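Local coordinates for signal transduction protein TRAP (Staphylococcus aureus, PDB 4AE5) that probably acts as a phosphorylation-dependent signal transducer that regulates staphylococcal virulence, raising RNAIII synthesis through the agr system and promoting toxin production and biofilm formation, at residues 124-127 and 128-132. Numbering follows the deposited sequence.
Sequences HAYE and DFKQS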
loop_
_atom_site.group_PDB
_atom_site.type_symbol
_atom_site.label_atom_id
_atom_site.label_comp_id
_atom_site.label_asym_id
_atom_site.label_seq_id
_atom_site.Cartn_x
_atom_site.Cartn_y
_atom_site.Cartn_z
ATOM N N HIS A 124 10.514 11.276 -5.880
ATOM C CA HIS A 124 11.449 11.013 -6.958
ATOM C C HIS A 124 12.050 9.607 -6.872
ATOM O O HIS A 124 12.286 8.972 -7.900
ATOM C CB HIS A 124 12.569 12.042 -7.039
ATOM C CG HIS A 124 12.144 13.379 -7.608
ATOM N ND1 HIS A 124 10.990 13.558 -8.287
ATOM C CD2 HIS A 124 12.822 14.598 -7.659
ATOM C CE1 HIS A 124 10.906 14.843 -8.718
ATOM N NE2 HIS A 124 12.033 15.475 -8.333
ATOM N N ALA A 125 12.395 9.178 -5.657
ATOM C CA ALA A 125 13.036 7.883 -5.455
ATOM C C ALA A 125 12.123 6.756 -5.944
ATOM O O ALA A 125 12.590 5.775 -6.513
ATOM C CB ALA A 125 13.367 7.673 -3.979
ATOM N N TYR A 126 10.843 6.895 -5.663
ATOM C CA TYR A 126 9.857 5.869 -6.094
ATOM C C TYR A 126 9.776 5.914 -7.651
ATOM O O TYR A 126 9.778 4.892 -8.300
ATOM C CB TYR A 126 8.495 6.078 -5.443
ATOM C CG TYR A 126 7.473 5.125 -6.076
ATOM C CD1 TYR A 126 7.561 3.742 -5.838
ATOM C CD2 TYR A 126 6.546 5.604 -7.021
ATOM C CE1 TYR A 126 6.638 2.867 -6.424
ATOM C CE2 TYR A 126 5.647 4.745 -7.657
ATOM C CZ TYR A 126 5.696 3.388 -7.350
ATOM O OH TYR A 126 4.825 2.560 -7.978
ATOM N N GLU A 127 9.693 7.093 -8.245
ATOM C CA GLU A 127 9.565 7.193 -9.702
ATOM C C GLU A 127 10.797 6.707 -10.449
ATOM O O GLU A 127 10.668 6.113 -11.492
ATOM C CB GLU A 127 9.199 8.636 -10.114
ATOM C CG GLU A 127 7.820 9.003 -9.622
ATOM C CD GLU A 127 7.240 10.256 -10.194
ATOM O OE1 GLU A 127 7.985 11.195 -10.497
ATOM O OE2 GLU A 127 5.988 10.270 -10.338
ATOM N N ASP A 128 11.975 6.877 -9.852
ATOM C CA ASP A 128 13.188 6.224 -10.378
ATOM C C ASP A 128 13.126 4.675 -10.314
ATOM O O ASP A 128 13.477 3.981 -11.250
ATOM C CB ASP A 128 14.406 6.778 -9.664
ATOM C CG ASP A 128 14.641 8.236 -10.043
ATOM O OD1 ASP A 128 14.023 8.631 -11.048
ATOM O OD2 ASP A 128 15.249 9.008 -9.310
ATOM N N PHE A 129 12.612 4.166 -9.210
ATOM C CA PHE A 129 12.501 2.725 -9.043
ATOM C C PHE A 129 11.465 2.185 -10.056
ATOM O O PHE A 129 11.623 1.108 -10.734
ATOM C CB PHE A 129 12.106 2.426 -7.571
ATOM C CG PHE A 129 11.491 1.045 -7.355
ATOM C CD1 PHE A 129 12.234 -0.071 -7.630
ATOM C CD2 PHE A 129 10.188 0.891 -6.827
ATOM C CE1 PHE A 129 11.743 -1.342 -7.448
ATOM C CE2 PHE A 129 9.682 -0.407 -6.605
ATOM C CZ PHE A 129 10.468 -1.500 -6.914
ATOM N N LYS A 130 10.410 2.946 -10.216
ATOM C CA LYS A 130 9.350 2.524 -11.105
ATOM C C LYS A 130 9.824 2.321 -12.565
ATOM O O LYS A 130 9.252 1.543 -13.372
ATOM C CB LYS A 130 8.198 3.555 -10.995
ATOM C CG LYS A 130 7.208 3.475 -12.135
ATOM C CD LYS A 130 5.852 4.038 -11.729
ATOM C CE LYS A 130 5.842 5.459 -11.290
ATOM N NZ LYS A 130 4.532 6.118 -11.808
ATOM N N GLN A 131 10.840 3.056 -12.955
ATOM C CA GLN A 131 11.414 2.814 -14.266
ATOM C C GLN A 131 12.336 1.630 -14.391
ATOM O O GLN A 131 12.675 1.236 -15.519
ATOM C CB GLN A 131 12.169 4.062 -14.730
ATOM C CG GLN A 131 11.386 5.332 -14.554
ATOM C CD GLN A 131 12.235 6.508 -14.888
ATOM O OE1 GLN A 131 12.538 6.689 -16.051
ATOM N NE2 GLN A 131 12.621 7.324 -13.890
ATOM N N SER A 132 12.832 1.080 -13.301
ATOM C CA SER A 132 13.816 0.018 -13.400
ATOM C C SER A 132 13.117 -1.245 -13.952
ATOM O O SER A 132 11.875 -1.417 -13.796
ATOM C CB SER A 132 14.367 -0.351 -12.002
ATOM O OG SER A 132 13.304 -0.846 -11.144
#
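Lys130 N gives a bond of 2.8 Å to Tyr126 O, nearly in line with the C=O. One residue further on, the bonds are longer and weak: Gln131 N lies 3.4 Å from Glu127 O, and the side-chain amide Gln131 NE2 comes back to the same Glu127 O at 3.3 Å. Tyr126 meets two side chains. Its CD1 sits 4.0 Å from Phe129 CD2, near the plane of the Phe129 ring and at its edge, while on the same side of the Tyr126 ring plane Lys130 CE comes obliquely over Tyr126 CE2 at 3.7 Å. These residues make up nearly all of helix 123-131, which packs beside the antiparallel barrel: Tyr126 rests on strand 67-73, and Phe129 joins the rings of Phe118, Phe120 and Phe135. Bends at chi3 (59°) and chi4 bring the lysine CE across the tyrosine ring, and Lys130 NZ then forms a salt bridge with Glu159, which also bonds Tyr126 OH. Further on, Ser132 grips Phe129 O twice, through Ser132 N at 2.8 Å and Ser132 OG at 2.6 Å, the hydroxyl in the carbonyl plane on a lone pair; the same hydroxyl N-caps helix 133-136 through Phe135 N.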